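Local structure of AcrH (Aeromonas hydrophila, 3WXX) at residues 44-49 against 68-73. The protein binds the translocator AopB as its chaperone, probably keeping it ready for type III secretion, and can bind a metal ion. The protein carries 1 engineered substitution. Sequence-based numbering, arbitrary orientation.
Sequences EAHKIF and ACRQAL
Cys69 meets Ala45, His46 and Phe49 in a buried, near-antiparallel helix-helix contact, where helix 42-55 packs against helix 60-72 as a hairpin of successive helices, in keeping with the tetratricopeptide-like fold of translocator chaperones. The axes of the two short helical segments run 152° apart in direction and come within 8.9 Å; the nearest CA atoms across the contact are those of His46 and Cys69, 5.2 Å apart. With SG anti to its own carbonyl carbon, Cys69 sends the sulfur onto the partner helix, Cys69 SG lying 3.4 Å from Ala45 CB. Phe49 receives it obliquely: Cys69 SG stands 5.0 Å from the Phe49 ring centroid, a sulfur-aromatic contact 67° off the ring normal. His46 crosses in the other direction. Its CG, anti to the backbone N, carries the imidazole past Cys69 CB to Arg70, and His46 NE2 sits over the centre of one guanidinium face, 3.4 Å from Arg70 NE. The two planes stand 84° apart, and the pair is not hydrogen-bonded. Met160 of the AopB chain packs on His46 and Ile150 of that chain on Arg70. The interface thus joins packing round the Cys69 sulfur to an unbonded imidazole-guanidinium contact, whose nearby positive charge would probably disfavour a protonated His46.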
loop_
_atom_site.group_PDB
_atom_site.type_symbol
_atom_site.label_atom_id
_atom_site.label_comp_id
_atom_site.label_asym_id
_atom_site.label_seq_id
_atom_site.Cartn_x
_atom_site.Cartn_y
_atom_site.Cartn_z
ATOM N N GLU A 44 17.845 -1.079 -2.464
ATOM C CA GLU A 44 17.888 -2.070 -1.412
ATOM C C GLU A 44 16.887 -1.709 -0.312
ATOM O O GLU A 44 16.221 -2.590 0.243
ATOM C CB GLU A 44 19.326 -2.165 -0.867
ATOM C CG GLU A 44 19.563 -3.169 0.272
ATOM C CD GLU A 44 19.376 -4.629 -0.126
ATOM O OE1 GLU A 44 19.287 -4.947 -1.353
ATOM O OE2 GLU A 44 19.304 -5.459 0.808
ATOM N N ALA A 45 16.793 -0.421 0.015
ATOM C CA ALA A 45 15.802 0.053 0.992
ATOM C C ALA A 45 14.380 -0.254 0.488
ATOM O O ALA A 45 13.546 -0.748 1.255
ATOM C CB ALA A 45 15.964 1.531 1.271
ATOM N N HIS A 46 14.129 0.007 -0.795
ATOM C CA HIS A 46 12.852 -0.360 -1.387
ATOM C C HIS A 46 12.491 -1.818 -1.126
ATOM O O HIS A 46 11.391 -2.104 -0.702
ATOM C CB HIS A 46 12.826 -0.058 -2.870
ATOM C CG HIS A 46 11.489 -0.274 -3.495
ATOM N ND1 HIS A 46 11.228 -1.331 -4.328
ATOM C CD2 HIS A 46 10.327 0.403 -3.377
ATOM C CE1 HIS A 46 9.969 -1.291 -4.705
ATOM N NE2 HIS A 46 9.402 -0.239 -4.155
ATOM N N LYS A 47 13.418 -2.738 -1.353
ATOM C CA LYS A 47 13.148 -4.162 -1.136
ATOM C C LYS A 47 12.796 -4.461 0.305
ATOM O O LYS A 47 11.943 -5.323 0.575
ATOM C CB LYS A 47 14.344 -5.022 -1.557
ATOM C CG LYS A 47 14.499 -5.173 -3.071
ATOM C CD LYS A 47 15.900 -5.626 -3.471
ATOM C CE LYS A 47 16.272 -5.155 -4.874
ATOM N NZ LYS A 47 17.739 -4.907 -4.988
ATOM N N ILE A 48 13.462 -3.780 1.232
ATOM C CA ILE A 48 13.182 -3.959 2.658
ATOM C C ILE A 48 11.785 -3.467 2.992
ATOM O O ILE A 48 10.958 -4.211 3.545
ATOM C CB ILE A 48 14.248 -3.277 3.538
ATOM C CG1 ILE A 48 15.575 -4.016 3.392
ATOM C CG2 ILE A 48 13.867 -3.284 5.019
ATOM C CD1 ILE A 48 16.761 -3.182 3.794
ATOM N N PHE A 49 11.472 -2.254 2.581
ATOM C CA PHE A 49 10.116 -1.761 2.807
ATOM C C PHE A 49 9.017 -2.612 2.133
ATOM O O PHE A 49 7.915 -2.746 2.688
ATOM C CB PHE A 49 10.019 -0.287 2.468
ATOM C CG PHE A 49 10.635 0.573 3.523
ATOM C CD1 PHE A 49 10.001 0.733 4.740
ATOM C CD2 PHE A 49 11.849 1.167 3.328
ATOM C CE1 PHE A 49 10.569 1.475 5.745
ATOM C CE2 PHE A 49 12.425 1.926 4.328
ATOM C CZ PHE A 49 11.787 2.071 5.540
ATOM N N ALA A 68 9.039 6.734 -0.095
ATOM C CA ALA A 68 10.238 7.522 -0.154
ATOM C C ALA A 68 11.305 6.832 -1.020
ATOM O O ALA A 68 11.971 7.500 -1.782
ATOM C CB ALA A 68 10.756 7.767 1.236
ATOM N N CYS A 69 11.492 5.520 -0.892
ATOM C CA CYS A 69 12.429 4.820 -1.773
ATOM C C CYS A 69 12.058 4.986 -3.239
ATOM O O CYS A 69 12.902 5.266 -4.073
ATOM C CB CYS A 69 12.480 3.328 -1.447
ATOM S SG CYS A 69 13.155 3.008 0.189
ATOM N N ARG A 70 10.782 4.817 -3.541
ATOM C CA ARG A 70 10.308 4.902 -4.911
ATOM C C ARG A 70 10.539 6.294 -5.497
ATOM O O ARG A 70 10.989 6.428 -6.625
ATOM C CB ARG A 70 8.817 4.562 -4.970
ATOM C CG ARG A 70 8.463 3.182 -5.454
ATOM C CD ARG A 70 7.133 2.962 -4.795
ATOM N NE ARG A 70 6.608 1.710 -4.305
ATOM C CZ ARG A 70 6.163 0.734 -5.045
ATOM N NH1 ARG A 70 6.390 0.757 -6.319
ATOM N NH2 ARG A 70 5.630 -0.317 -4.503
ATOM N N GLN A 71 10.261 7.330 -4.721
ATOM C CA GLN A 71 10.445 8.698 -5.177
ATOM C C GLN A 71 11.927 8.948 -5.467
ATOM O O GLN A 71 12.292 9.400 -6.549
ATOM C CB GLN A 71 9.936 9.669 -4.108
ATOM C CG GLN A 71 9.873 11.152 -4.481
ATOM C CD GLN A 71 9.177 12.001 -3.411
ATOM O OE1 GLN A 71 8.560 11.488 -2.461
ATOM N NE2 GLN A 71 9.246 13.303 -3.577
ATOM N N ALA A 72 12.799 8.616 -4.531
ATOM C CA ALA A 72 14.223 8.750 -4.776
ATOM C C ALA A 72 14.695 8.046 -6.048
ATOM O O ALA A 72 15.542 8.585 -6.731
ATOM C CB ALA A 72 15.029 8.213 -3.600
ATOM N N LEU A 73 14.143 6.880 -6.385
ATOM C CA LEU A 73 14.465 6.216 -7.656
ATOM C C LEU A 73 13.735 6.843 -8.851
ATOM O O LEU A 73 13.773 6.289 -9.958
ATOM C CB LEU A 73 14.080 4.740 -7.640
ATOM C CG LEU A 73 14.659 3.933 -6.514
ATOM C CD1 LEU A 73 13.936 2.607 -6.325
ATOM C CD2 LEU A 73 16.119 3.721 -6.759
#